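Local coordinates for protein guanidinopropionase (Pseudomonas aeruginosa, PDB 3NIQ) that catalyses the manganese-dependent hydrolysis of 3-guanidinopropanoate to urea and beta-alanine, working as a homohexamer of the arginase (ureohydrolase) family, at residues Pro21-Leu26 with Val85-Asp90; Arg138-Gly143 with Ala232-Val237; Arg182-Gly187 with Arg207-Glu212; Leu263-Leu268 with Ala300-Glu305. One frame throughout, in Å; residues are numbered along the deposited sequence.

Contact 1. Residues Pro21-Leu26 with Val85-Asp90; sequences PTFMRL and VGDLGD
Strand 85-90, an outermost strand of the parallel sheet within this chain, is joined by Asp-87 to the N-terminal loop carrying Phe-23. The backbone N of Phe-23 donates to Asp-87 OD2 over 2.8 Å in a nearly straight bond (169° at the hydrogen). It reaches the anti side of the carboxylate, somewhat out of its plane. With CG anti to the backbone N (chi1 -173°), Asp-87 reaches out to this loop, while its OD1 accepts from Gly-89 N at 2.8 Å, closing an Asx turn. The second bond holds the carboxylate against rotation, and a salt bridge from Arg-62 to OD2 probably favours its charged form. The ring of Phe-23 comes close, its CD2 lying 3.4 Å from Asp-87 OD2, with ring and carboxylate planes 29° apart. Next to this carboxylate, Leu-26 CD1 packs on Val-85 CG1 at 3.8 Å, two branched apolar groups suited to a buried place beside Leu-39 of strand 37-42. Thr-22 OG1 gives an unusually short hydrogen bond, 2.5 Å, to Leu-26 O. Ile-20 of a second subunit packs on Thr-22 and Asp-87. A buried aspartate with an Asx turn fastens the loop to the outermost strand within this chain.

Contact 2. Residues Arg138-Gly143 with Ala232-Val237; sequences RERPLG and AGPTYV
Gly-143 and Pro-234 meet in the tight half of this contact, where two strands begin to pair. Gly-143 N donates to Pro-234 O over 2.8 Å, and Gly-143 O in turn accepts from Tyr-236 N over 2.9 Å. In the second bond the donor stands 40° above the carbonyl plane, away from the lone pairs. The same oxygen also takes a CA-H...O contact, Thr-235 CA lying 3.5 Å from Gly-143 O. Glycine suits the spot, its CA lying close against the neighbouring strand. This is the start of the parallel pairing of strands 142-147 and 235-240, central members of the arginase-family alpha/beta sheet, and the bridge sets Gly-143 beside Thr-235. Thr-235 OG1 bonds Gly-233 O at 2.8 Å from above the carbonyl plane. Leu-142 CD1 lies at a looser 4.4 Å from Tyr-236 CB; the tyrosine ring continues away toward helix 129-136 and meets Phe-133 of that helix edge-to-face, while its OH bonds Asp-281 of strand 277-283. The solvent side is held by much less. Exposed Arg-140 leaves the backbone with CG between N and the carbonyl carbon (chi1 59°), and its extended chain lays the guanidinium across Pro-234. Pro-234 CG sits 3.8 Å above the Arg-140 guanidinium plane, over its centre, a flat cation resting on a proline ring in van der Waals contact.

Contact 3. Residues Arg182-Gly187 with Arg207-Glu212; sequences RTVQIG and RVIHME
Four backbone hydrogen bonds join Thr-183, Gln-185 and Gly-187 to Arg-207 and Ile-209. They pair the two strands of a beta-alpha-beta unit, 183-188 and 207-210, linked through helix 199-204 and running parallel with axes only 7° apart. Ile-209 N to Gln-185 O is the shortest at 2.6 Å, and Gly-187 N to Ile-209 O closes the series at 2.9 Å. On one face, Val-184 CG2, anti to its own backbone N, packs against Arg-207 CG at 3.7 Å and Ile-209 CD1 at 3.9 Å; beta-branched residues fill this layer facing helix 211-230. Arg-207 bends at chi2 (71°) so that one face of its guanidinium lies over Ile-209 CG1, which is 3.5 Å from that plane and offset toward the rim. Salt bridges to Glu-213 and Glu-225 of helix 211-230 hold the charged end there. The other face carries Gln-185 and Val-208. Gln-185 NE2 bonds His-146 ND1, and the side chain lies about 6 Å from those of the manganese ligands Asp-148 and Asp-152, consistent with a second-shell position. Near the end of its strand, Gly-187 has a positive phi that calls for glycine. The amide oxygen, Gln-185 OE1, has no polar partner and instead faces the methyl Val-208 CG2 at 3.6 Å.

Contact 4. Residues Leu263-Leu268 with Ala300-Glu305; sequences LQAQQL and ATMMFE
Glu-305 OE2 takes a hydrogen bond from Gln-266 NE2 at 3.0 Å, while its other oxygen, OE1, is gripped by Arg-270 in a salt bridge and by His-72 in a hydrogen bond. With at least three partners on this buried carboxylate, one of them Arg-270, the charged form is probably favoured. The Gln-266 bond is bent, 137° at the hydrogen: NE2 comes from above the carboxylate plane, and the amide and carboxylate planes stand 82° apart. Glutamine suits the place because its chain, extended beyond CG, is long enough to carry a donor across the gap between the helices. Thr-301 CG2 lies 3.8 Å from Gln-266 NE2, and Ile-257 of a fourth subunit packs on this threonine. Beside the polar pair lies an apolar patch. Met-302, bent at chi2 and chi3, curls so that CE meets Ala-265 O at 3.8 Å and Ala-265 CB at 4.2 Å, while SD lies 4.1 Å from Gln-266 CG. Alanine, with its short side chain, suits a place where the methyl comes close to the backbone. Helices 262-270 and 294-317 run nearly parallel, their segment axes crossing at -16° and 10.5 Å apart, the side-by-side packing that lines one face of an arginase-type alpha/beta/alpha sandwich.

In the fold
Contacts 1, 2 and 3 all reach the same eight-stranded parallel sheet, contacts 1 and 3 at its outermost strands, their centres about 31 Å apart on opposite sides of the chain's centre. Contact 2 lies between them, its centre about 25 Å from that of contact 1 and 17 Å from that of contact 3. Arg-182 joins contacts 2 and 3 through its probable hydrogen bond to Pro-234 O. Along the chain, contact 1 comes first, contact 3 falls between the two segments of contact 2, and contact 4 comes last. Contact 4 pairs helices beside the sheet and touches contact 1, Met-24 packing on Met-303 and Phe-304. The manganese ligands lie at the ends of strands of this sheet or just beyond them.

Contact 1. Residues Pro21-Leu26 with Val85-Asp90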
loop_
_atom_site.group_PDB
_atom_site.type_symbol
_atom_site.label_atom_id
_atom_site.label_comp_id
_atom_site.label_asym_id
_atom_site.label_seq_id
_atom_site.Cartn_x
_atom_site.Cartn_y
_atom_site.Cartn_z
ATOM N N PRO A 21 -3.019 10.700 -21.310
ATOM C CA PRO A 21 -3.314 9.262 -21.273
ATOM C C PRO A 21 -4.693 8.861 -21.834
ATOM O O PRO A 21 -5.627 8.612 -21.075
ATOM C CB PRO A 21 -3.189 8.910 -19.781
ATOM C CG PRO A 21 -3.522 10.177 -19.059
ATOM C CD PRO A 21 -3.018 11.304 -19.961
ATOM N N THR A 22 -4.795 8.769 -23.156
ATOM C CA THR A 22 -5.984 8.203 -23.799
ATOM C C THR A 22 -5.801 6.691 -23.981
ATOM O O THR A 22 -4.684 6.189 -23.896
ATOM C CB THR A 22 -6.159 8.798 -25.202
ATOM O OG1 THR A 22 -4.925 8.663 -25.902
ATOM C CG2 THR A 22 -6.526 10.271 -25.145
ATOM N N PHE A 23 -6.879 5.959 -24.277
ATOM C CA PHE A 23 -6.733 4.527 -24.523
ATOM C C PHE A 23 -5.679 4.292 -25.598
ATOM O O PHE A 23 -5.763 4.869 -26.683
ATOM C CB PHE A 23 -8.058 3.902 -24.968
ATOM C CG PHE A 23 -9.036 3.706 -23.859
ATOM C CD1 PHE A 23 -8.680 2.963 -22.721
ATOM C CD2 PHE A 23 -10.326 4.240 -23.952
ATOM C CE1 PHE A 23 -9.599 2.770 -21.676
ATOM C CE2 PHE A 23 -11.253 4.029 -22.933
ATOM C CZ PHE A 23 -10.871 3.304 -21.775
ATOM N N MET A 24 -4.690 3.455 -25.280
ATOM C CA MET A 24 -3.611 3.078 -26.203
ATOM C C MET A 24 -2.856 4.309 -26.730
ATOM O O MET A 24 -2.197 4.221 -27.753
ATOM C CB MET A 24 -4.158 2.249 -27.381
ATOM C CG MET A 24 -5.150 1.129 -26.997
ATOM S SD MET A 24 -4.401 -0.117 -25.954
ATOM C CE MET A 24 -5.819 -1.216 -25.677
ATOM N N ARG A 25 -2.989 5.451 -26.041
ATOM C CA ARG A 25 -2.406 6.740 -26.481
ATOM C C ARG A 25 -2.801 7.108 -27.904
ATOM O O ARG A 25 -2.002 7.663 -28.670
ATOM C CB ARG A 25 -0.870 6.743 -26.330
ATOM C CG ARG A 25 -0.399 6.411 -24.894
ATOM C CD ARG A 25 0.963 7.017 -24.580
ATOM N NE ARG A 25 2.021 6.395 -25.370
ATOM C CZ ARG A 25 3.255 6.890 -25.479
ATOM N NH1 ARG A 25 3.594 8.012 -24.848
ATOM N NH2 ARG A 25 4.149 6.263 -26.217
ATOM N N LEU A 26 -4.045 6.810 -28.248
ATOM C CA LEU A 26 -4.591 7.148 -29.551
ATOM C C LEU A 26 -5.151 8.562 -29.486
ATOM O O LEU A 26 -5.273 9.132 -28.378
ATOM C CB LEU A 26 -5.699 6.133 -29.932
ATOM C CG LEU A 26 -5.240 4.723 -30.330
ATOM C CD1 LEU A 26 -6.348 3.697 -30.130
ATOM C CD2 LEU A 26 -4.767 4.652 -31.783
ATOM N N VAL A 85 -9.125 3.159 -35.361
ATOM C CA VAL A 85 -9.361 2.997 -33.920
ATOM C C VAL A 85 -9.138 4.332 -33.223
ATOM O O VAL A 85 -8.219 5.095 -33.570
ATOM C CB VAL A 85 -8.416 1.930 -33.301
ATOM C CG1 VAL A 85 -8.881 1.536 -31.879
ATOM C CG2 VAL A 85 -8.373 0.683 -34.176
ATOM N N GLY A 86 -9.979 4.628 -32.241
ATOM C CA GLY A 86 -9.846 5.882 -31.511
ATOM C C GLY A 86 -10.431 5.831 -30.120
ATOM O O GLY A 86 -11.212 4.926 -29.801
ATOM N N ASP A 87 -10.044 6.797 -29.289
ATOM C CA ASP A 87 -10.608 6.944 -27.942
ATOM C C ASP A 87 -11.834 7.823 -28.078
ATOM O O ASP A 87 -11.737 9.022 -28.328
ATOM C CB ASP A 87 -9.575 7.539 -26.954
ATOM C CG ASP A 87 -10.071 7.552 -25.502
ATOM O OD1 ASP A 87 -11.287 7.674 -25.285
ATOM O OD2 ASP A 87 -9.242 7.455 -24.567
ATOM N N LEU A 88 -12.997 7.205 -27.945
ATOM C CA LEU A 88 -14.259 7.885 -28.089
ATOM C C LEU A 88 -14.713 8.557 -26.795
ATOM O O LEU A 88 -15.840 9.003 -26.690
ATOM C CB LEU A 88 -15.329 6.888 -28.568
ATOM C CG LEU A 88 -15.803 6.967 -30.013
ATOM C CD1 LEU A 88 -16.961 5.992 -30.202
ATOM C CD2 LEU A 88 -16.225 8.418 -30.433
ATOM N N GLY A 89 -13.836 8.639 -25.802
ATOM C CA GLY A 89 -14.209 9.304 -24.555
ATOM C C GLY A 89 -15.039 8.364 -23.687
ATOM O O GLY A 89 -14.990 7.130 -23.861
ATOM N N ASP A 90 -15.774 8.941 -22.738
ATOM C CA ASP A 90 -16.622 8.176 -21.828
ATOM C C ASP A 90 -18.098 8.349 -22.142
ATOM O O ASP A 90 -18.534 9.448 -22.449
ATOM C CB ASP A 90 -16.408 8.638 -20.380
ATOM C CG ASP A 90 -15.070 8.206 -19.805
ATOM O OD1 ASP A 90 -14.386 7.315 -20.370
ATOM O OD2 ASP A 90 -14.717 8.777 -18.762
#

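Contact 2. Residues Arg138-Gly143 with Ala232-Val237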
loop_
_atom_site.group_PDB
_atom_site.type_symbol
_atom_site.label_atom_id
_atom_site.label_comp_id
_atom_site.label_asym_id
_atom_site.label_seq_id
_atom_site.Cartn_x
_atom_site.Cartn_y
_atom_site.Cartn_z
ATOM N N ARG A 138 -30.711 -4.408 -30.529
ATOM C CA ARG A 138 -32.035 -3.813 -30.730
ATOM C C ARG A 138 -32.753 -4.375 -31.974
ATOM O O ARG A 138 -33.954 -4.643 -31.919
ATOM C CB ARG A 138 -31.943 -2.273 -30.775
ATOM C CG ARG A 138 -33.307 -1.551 -30.834
ATOM C CD ARG A 138 -33.195 -0.044 -30.601
ATOM N NE ARG A 138 -32.417 0.666 -31.625
ATOM C CZ ARG A 138 -32.881 1.661 -32.390
ATOM N NH1 ARG A 138 -34.138 2.095 -32.275
ATOM N NH2 ARG A 138 -32.074 2.244 -33.276
ATOM N N GLU A 139 -32.028 -4.567 -33.074
ATOM C CA GLU A 139 -32.629 -5.183 -34.273
ATOM C C GLU A 139 -32.564 -6.710 -34.295
ATOM O O GLU A 139 -33.505 -7.372 -34.757
ATOM C CB GLU A 139 -31.971 -4.670 -35.547
ATOM C CG GLU A 139 -32.192 -3.208 -35.854
ATOM C CD GLU A 139 -31.323 -2.774 -37.024
ATOM O OE1 GLU A 139 -31.730 -3.026 -38.187
ATOM O OE2 GLU A 139 -30.222 -2.215 -36.775
ATOM N N ARG A 140 -31.312 -7.287 -33.899
ATOM C CA ARG A 140 -31.173 -8.727 -33.851
ATOM C C ARG A 140 -30.504 -9.159 -32.558
ATOM O O ARG A 140 -29.688 -8.450 -32.068
ATOM C CB ARG A 140 -30.387 -9.255 -35.053
ATOM C CG ARG A 140 -28.987 -8.712 -35.210
ATOM C CD ARG A 140 -28.190 -9.322 -36.356
ATOM N NE ARG A 140 -26.853 -8.775 -36.397
ATOM C CZ ARG A 140 -25.940 -9.049 -37.293
ATOM N NH1 ARG A 140 -26.179 -9.911 -38.247
ATOM N NH2 ARG A 140 -24.789 -8.466 -37.235
ATOM N N PRO A 141 -30.801 -10.312 -31.996
ATOM C CA PRO A 141 -30.142 -10.720 -30.761
ATOM C C PRO A 141 -28.659 -11.060 -30.943
ATOM O O PRO A 141 -28.216 -11.430 -32.043
ATOM C CB PRO A 141 -30.937 -11.962 -30.323
ATOM C CG PRO A 141 -31.628 -12.466 -31.603
ATOM C CD PRO A 141 -31.945 -11.193 -32.339
ATOM N N LEU A 142 -27.907 -10.937 -29.851
ATOM C CA LEU A 142 -26.464 -11.197 -29.854
ATOM C C LEU A 142 -26.219 -12.578 -29.285
ATOM O O LEU A 142 -27.011 -13.060 -28.461
ATOM C CB LEU A 142 -25.734 -10.168 -28.940
ATOM C CG LEU A 142 -25.769 -8.695 -29.315
ATOM C CD1 LEU A 142 -25.281 -7.809 -28.165
ATOM C CD2 LEU A 142 -24.957 -8.420 -30.563
ATOM N N GLY A 143 -25.150 -13.225 -29.734
ATOM C CA GLY A 143 -24.552 -14.335 -28.992
ATOM C C GLY A 143 -23.483 -13.753 -28.051
ATOM O O GLY A 143 -23.109 -12.570 -28.178
ATOM N N ALA A 232 -21.334 -19.249 -35.981
ATOM C CA ALA A 232 -20.945 -18.219 -36.957
ATOM C C ALA A 232 -21.745 -16.926 -36.777
ATOM O O ALA A 232 -21.531 -15.961 -37.512
ATOM C CB ALA A 232 -21.079 -18.765 -38.412
ATOM N N GLY A 233 -22.629 -16.896 -35.779
ATOM C CA GLY A 233 -23.509 -15.732 -35.549
ATOM C C GLY A 233 -22.833 -14.521 -34.929
ATOM O O GLY A 233 -21.663 -14.592 -34.508
ATOM N N PRO A 234 -23.546 -13.382 -34.904
ATOM C CA PRO A 234 -23.030 -12.154 -34.286
ATOM C C PRO A 234 -22.726 -12.404 -32.812
ATOM O O PRO A 234 -23.577 -12.935 -32.089
ATOM C CB PRO A 234 -24.199 -11.171 -34.420
ATOM C CG PRO A 234 -25.412 -12.020 -34.833
ATOM C CD PRO A 234 -24.859 -13.171 -35.555
ATOM N N THR A 235 -21.520 -12.047 -32.375
ATOM C CA THR A 235 -21.060 -12.461 -31.052
ATOM C C THR A 235 -20.353 -11.351 -30.309
ATOM O O THR A 235 -19.514 -10.667 -30.863
ATOM C CB THR A 235 -20.137 -13.677 -31.130
ATOM O OG1 THR A 235 -20.812 -14.736 -31.806
ATOM C CG2 THR A 235 -19.737 -14.153 -29.730
ATOM N N TYR A 236 -20.717 -11.181 -29.040
ATOM C CA TYR A 236 -20.120 -10.175 -28.196
ATOM C C TYR A 236 -19.249 -10.875 -27.167
ATOM O O TYR A 236 -19.598 -11.947 -26.666
ATOM C CB TYR A 236 -21.237 -9.389 -27.515
ATOM C CG TYR A 236 -20.825 -8.186 -26.705
ATOM C CD1 TYR A 236 -20.894 -6.900 -27.250
ATOM C CD2 TYR A 236 -20.426 -8.316 -25.358
ATOM C CE1 TYR A 236 -20.541 -5.771 -26.493
ATOM C CE2 TYR A 236 -20.075 -7.186 -24.591
ATOM C CZ TYR A 236 -20.138 -5.920 -25.168
ATOM O OH TYR A 236 -19.812 -4.792 -24.431
ATOM N N VAL A 237 -18.118 -10.268 -26.825
ATOM C CA VAL A 237 -17.284 -10.836 -25.755
ATOM C C VAL A 237 -17.288 -9.917 -24.560
ATOM O O VAL A 237 -16.924 -8.745 -24.647
ATOM C CB VAL A 237 -15.836 -11.090 -26.214
ATOM C CG1 VAL A 237 -15.036 -11.752 -25.087
ATOM C CG2 VAL A 237 -15.826 -11.956 -27.456
#

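Contact 3. Residues Arg182-Gly187 with Arg207-Glu212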
loop_
_atom_site.group_PDB
_atom_site.type_symbol
_atom_site.label_atom_id
_atom_site.label_comp_id
_atom_site.label_asym_id
_atom_site.label_seq_id
_atom_site.Cartn_x
_atom_site.Cartn_y
_atom_site.Cartn_z
ATOM N N ARG A 182 -26.903 -19.177 -27.781
ATOM C CA ARG A 182 -25.586 -18.816 -28.246
ATOM C C ARG A 182 -24.812 -18.066 -27.148
ATOM O O ARG A 182 -23.991 -17.210 -27.431
ATOM C CB ARG A 182 -25.670 -18.012 -29.550
ATOM C CG ARG A 182 -26.270 -18.847 -30.695
ATOM C CD ARG A 182 -25.950 -18.280 -32.082
ATOM N NE ARG A 182 -26.273 -16.868 -32.180
ATOM C CZ ARG A 182 -25.364 -15.891 -32.173
ATOM N NH1 ARG A 182 -24.043 -16.144 -32.053
ATOM N NH2 ARG A 182 -25.783 -14.658 -32.270
ATOM N N THR A 183 -25.085 -18.411 -25.894
ATOM C CA THR A 183 -24.372 -17.820 -24.761
ATOM C C THR A 183 -23.597 -18.891 -24.021
ATOM O O THR A 183 -24.124 -19.950 -23.672
ATOM C CB THR A 183 -25.351 -17.097 -23.824
ATOM O OG1 THR A 183 -26.054 -16.093 -24.579
ATOM C CG2 THR A 183 -24.621 -16.440 -22.642
ATOM N N VAL A 184 -22.326 -18.612 -23.793
ATOM C CA VAL A 184 -21.490 -19.520 -23.028
ATOM C C VAL A 184 -20.725 -18.704 -21.973
ATOM O O VAL A 184 -20.156 -17.638 -22.284
ATOM C CB VAL A 184 -20.577 -20.387 -23.929
ATOM C CG1 VAL A 184 -19.695 -19.527 -24.835
ATOM C CG2 VAL A 184 -19.711 -21.381 -23.058
ATOM N N GLN A 185 -20.770 -19.189 -20.732
ATOM C CA GLN A 185 -20.159 -18.502 -19.587
ATOM C C GLN A 185 -19.044 -19.368 -19.040
ATOM O O GLN A 185 -19.240 -20.559 -18.836
ATOM C CB GLN A 185 -21.202 -18.207 -18.507
ATOM C CG GLN A 185 -22.418 -17.430 -19.043
ATOM C CD GLN A 185 -23.446 -17.195 -17.963
ATOM O OE1 GLN A 185 -23.913 -18.138 -17.323
ATOM N NE2 GLN A 185 -23.781 -15.935 -17.732
ATOM N N ILE A 186 -17.862 -18.769 -18.847
ATOM C CA ILE A 186 -16.665 -19.512 -18.486
ATOM C C ILE A 186 -16.009 -18.963 -17.218
ATOM O O ILE A 186 -15.713 -17.761 -17.144
ATOM C CB ILE A 186 -15.608 -19.441 -19.623
ATOM C CG1 ILE A 186 -16.207 -19.895 -20.963
ATOM C CG2 ILE A 186 -14.398 -20.282 -19.237
ATOM C CD1 ILE A 186 -15.320 -19.685 -22.161
ATOM N N GLY A 187 -15.772 -19.840 -16.238
ATOM C CA GLY A 187 -15.037 -19.467 -15.041
ATOM C C GLY A 187 -15.868 -19.409 -13.765
ATOM O O GLY A 187 -15.326 -19.114 -12.701
ATOM N N ARG A 207 -24.985 -22.285 -21.993
ATOM C CA ARG A 207 -23.891 -23.186 -21.665
ATOM C C ARG A 207 -23.036 -22.554 -20.556
ATOM O O ARG A 207 -22.486 -21.449 -20.722
ATOM C CB ARG A 207 -23.028 -23.485 -22.885
ATOM C CG ARG A 207 -21.814 -24.401 -22.588
ATOM C CD ARG A 207 -22.269 -25.860 -22.305
ATOM N NE ARG A 207 -21.124 -26.776 -22.362
ATOM C CZ ARG A 207 -20.445 -27.201 -21.308
ATOM N NH1 ARG A 207 -20.804 -26.819 -20.083
ATOM N NH2 ARG A 207 -19.405 -28.012 -21.474
ATOM N N VAL A 208 -22.927 -23.258 -19.431
ATOM C CA VAL A 208 -22.178 -22.742 -18.275
ATOM C C VAL A 208 -20.986 -23.620 -18.009
ATOM O O VAL A 208 -21.130 -24.787 -17.638
ATOM C CB VAL A 208 -23.037 -22.648 -17.000
ATOM C CG1 VAL A 208 -22.185 -22.166 -15.841
ATOM C CG2 VAL A 208 -24.206 -21.689 -17.204
ATOM N N ILE A 209 -19.796 -23.062 -18.212
ATOM C CA ILE A 209 -18.579 -23.809 -17.925
ATOM C C ILE A 209 -18.001 -23.286 -16.625
ATOM O O ILE A 209 -17.217 -22.326 -16.607
ATOM C CB ILE A 209 -17.580 -23.750 -19.090
ATOM C CG1 ILE A 209 -18.252 -24.321 -20.353
ATOM C CG2 ILE A 209 -16.296 -24.505 -18.744
ATOM C CD1 ILE A 209 -17.440 -24.155 -21.640
ATOM N N HIS A 210 -18.428 -23.912 -15.529
ATOM C CA HIS A 210 -17.874 -23.629 -14.203
ATOM C C HIS A 210 -16.365 -23.798 -14.171
ATOM O O HIS A 210 -15.804 -24.559 -14.962
ATOM C CB HIS A 210 -18.512 -24.546 -13.151
ATOM C CG HIS A 210 -19.929 -24.183 -12.829
ATOM N ND1 HIS A 210 -20.995 -24.636 -13.567
ATOM C CD2 HIS A 210 -20.455 -23.410 -11.849
ATOM C CE1 HIS A 210 -22.120 -24.164 -13.059
ATOM N NE2 HIS A 210 -21.820 -23.411 -12.019
ATOM N N MET A 211 -15.715 -23.110 -13.231
ATOM C CA MET A 211 -14.264 -23.228 -13.055
ATOM C C MET A 211 -13.804 -24.685 -13.034
ATOM O O MET A 211 -12.797 -25.035 -13.653
ATOM C CB MET A 211 -13.827 -22.537 -11.757
ATOM C CG MET A 211 -12.356 -22.370 -11.666
ATOM S SD MET A 211 -11.732 -21.153 -12.841
ATOM C CE MET A 211 -10.009 -21.599 -12.776
ATOM N N GLU A 212 -14.550 -25.526 -12.324
ATOM C CA GLU A 212 -14.191 -26.945 -12.189
ATOM C C GLU A 212 -14.150 -27.620 -13.547
ATOM O O GLU A 212 -13.211 -28.355 -13.848
ATOM C CB GLU A 212 -15.170 -27.680 -11.263
ATOM C CG GLU A 212 -15.102 -27.272 -9.787
ATOM C CD GLU A 212 -15.629 -25.850 -9.500
ATOM O OE1 GLU A 212 -16.562 -25.372 -10.195
ATOM O OE2 GLU A 212 -15.102 -25.212 -8.563
#

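Contact 4. Residues Leu263-Leu268 with Ala300-Glu305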
loop_
_atom_site.group_PDB
_atom_site.type_symbol
_atom_site.label_atom_id
_atom_site.label_comp_id
_atom_site.label_asym_id
_atom_site.label_seq_id
_atom_site.Cartn_x
_atom_site.Cartn_y
_atom_site.Cartn_z
ATOM N N LEU A 263 -2.572 -15.733 -18.075
ATOM C CA LEU A 263 -2.130 -16.535 -19.215
ATOM C C LEU A 263 -3.289 -17.335 -19.867
ATOM O O LEU A 263 -3.466 -17.320 -21.085
ATOM C CB LEU A 263 -1.012 -17.475 -18.760
ATOM C CG LEU A 263 -0.672 -18.581 -19.749
ATOM C CD1 LEU A 263 0.061 -18.007 -20.957
ATOM C CD2 LEU A 263 0.165 -19.653 -19.050
ATOM N N GLN A 264 -4.069 -18.028 -19.044
ATOM C CA GLN A 264 -5.244 -18.751 -19.541
ATOM C C GLN A 264 -6.257 -17.826 -20.237
ATOM O O GLN A 264 -6.801 -18.181 -21.282
ATOM C CB GLN A 264 -5.912 -19.519 -18.404
ATOM C CG GLN A 264 -5.184 -20.796 -18.022
ATOM C CD GLN A 264 -5.675 -21.345 -16.714
ATOM O OE1 GLN A 264 -6.262 -20.625 -15.884
ATOM N NE2 GLN A 264 -5.453 -22.635 -16.511
ATOM N N ALA A 265 -6.490 -16.644 -19.667
ATOM C CA ALA A 265 -7.414 -15.667 -20.274
ATOM C C ALA A 265 -6.951 -15.192 -21.653
ATOM O O ALA A 265 -7.758 -15.064 -22.583
ATOM C CB ALA A 265 -7.653 -14.471 -19.335
ATOM N N GLN A 266 -5.655 -14.948 -21.794
ATOM C CA GLN A 266 -5.090 -14.548 -23.081
ATOM C C GLN A 266 -5.253 -15.675 -24.098
ATOM O O GLN A 266 -5.633 -15.436 -25.241
ATOM C CB GLN A 266 -3.610 -14.178 -22.940
ATOM C CG GLN A 266 -3.347 -12.811 -22.291
ATOM C CD GLN A 266 -1.860 -12.537 -22.136
ATOM O OE1 GLN A 266 -1.147 -13.313 -21.513
ATOM N NE2 GLN A 266 -1.391 -11.421 -22.696
ATOM N N GLN A 267 -4.964 -16.901 -23.684
ATOM C CA GLN A 267 -5.090 -18.046 -24.596
ATOM C C GLN A 267 -6.547 -18.230 -25.032
ATOM O O GLN A 267 -6.831 -18.493 -26.198
ATOM C CB GLN A 267 -4.594 -19.340 -23.937
ATOM C CG GLN A 267 -3.090 -19.336 -23.594
ATOM C CD GLN A 267 -2.672 -20.537 -22.734
ATOM O OE1 GLN A 267 -3.407 -20.979 -21.837
ATOM N NE2 GLN A 267 -1.480 -21.049 -22.987
ATOM N N LEU A 268 -7.479 -18.086 -24.101
ATOM C CA LEU A 268 -8.888 -18.278 -24.472
ATOM C C LEU A 268 -9.361 -17.186 -25.427
ATOM O O LEU A 268 -10.022 -17.473 -26.436
ATOM C CB LEU A 268 -9.761 -18.355 -23.225
ATOM C CG LEU A 268 -9.487 -19.625 -22.412
ATOM C CD1 LEU A 268 -10.022 -19.475 -20.998
ATOM C CD2 LEU A 268 -10.146 -20.832 -23.088
ATOM N N ALA A 300 -6.148 -3.283 -19.458
ATOM C CA ALA A 300 -5.591 -2.706 -20.674
ATOM C C ALA A 300 -5.097 -3.783 -21.628
ATOM O O ALA A 300 -5.290 -3.683 -22.845
ATOM C CB ALA A 300 -4.448 -1.705 -20.341
ATOM N N THR A 301 -4.483 -4.829 -21.096
ATOM C CA THR A 301 -3.951 -5.875 -21.968
ATOM C C THR A 301 -5.071 -6.716 -22.609
ATOM O O THR A 301 -5.064 -6.943 -23.808
ATOM C CB THR A 301 -2.970 -6.805 -21.229
ATOM O OG1 THR A 301 -1.988 -6.026 -20.537
ATOM C CG2 THR A 301 -2.239 -7.700 -22.247
ATOM N N MET A 302 -6.048 -7.151 -21.821
ATOM C CA MET A 302 -7.195 -7.866 -22.399
ATOM C C MET A 302 -7.933 -6.974 -23.420
ATOM O O MET A 302 -8.373 -7.444 -24.472
ATOM C CB MET A 302 -8.128 -8.358 -21.294
ATOM C CG MET A 302 -7.451 -9.309 -20.296
ATOM S SD MET A 302 -6.676 -10.734 -21.107
ATOM C CE MET A 302 -8.020 -11.346 -22.130
ATOM N N MET A 303 -8.000 -5.680 -23.138
ATOM C CA MET A 303 -8.588 -4.734 -24.076
ATOM C C MET A 303 -7.843 -4.815 -25.414
ATOM O O MET A 303 -8.463 -4.934 -26.481
ATOM C CB MET A 303 -8.486 -3.311 -23.516
ATOM C CG MET A 303 -9.220 -2.255 -24.368
ATOM S SD MET A 303 -9.154 -0.621 -23.646
ATOM C CE MET A 303 -10.505 0.169 -24.533
ATOM N N PHE A 304 -6.511 -4.761 -25.352
ATOM C CA PHE A 304 -5.707 -4.923 -26.564
ATOM C C PHE A 304 -5.928 -6.281 -27.245
ATOM O O PHE A 304 -6.043 -6.341 -28.473
ATOM C CB PHE A 304 -4.221 -4.716 -26.278
ATOM C CG PHE A 304 -3.368 -4.766 -27.517
ATOM C CD1 PHE A 304 -3.338 -3.694 -28.399
ATOM C CD2 PHE A 304 -2.613 -5.891 -27.816
ATOM C CE1 PHE A 304 -2.581 -3.737 -29.558
ATOM C CE2 PHE A 304 -1.826 -5.929 -28.998
ATOM C CZ PHE A 304 -1.816 -4.856 -29.840
ATOM N N GLU A 305 -5.964 -7.370 -26.472
ATOM C CA GLU A 305 -6.183 -8.698 -27.065
ATOM C C GLU A 305 -7.499 -8.681 -27.865
ATOM O O GLU A 305 -7.558 -9.175 -28.985
ATOM C CB GLU A 305 -6.271 -9.800 -26.004
ATOM C CG GLU A 305 -5.051 -9.958 -25.100
ATOM C CD GLU A 305 -3.936 -10.734 -25.765
ATOM O OE1 GLU A 305 -4.199 -11.416 -26.784
ATOM O OE2 GLU A 305 -2.794 -10.650 -25.271
#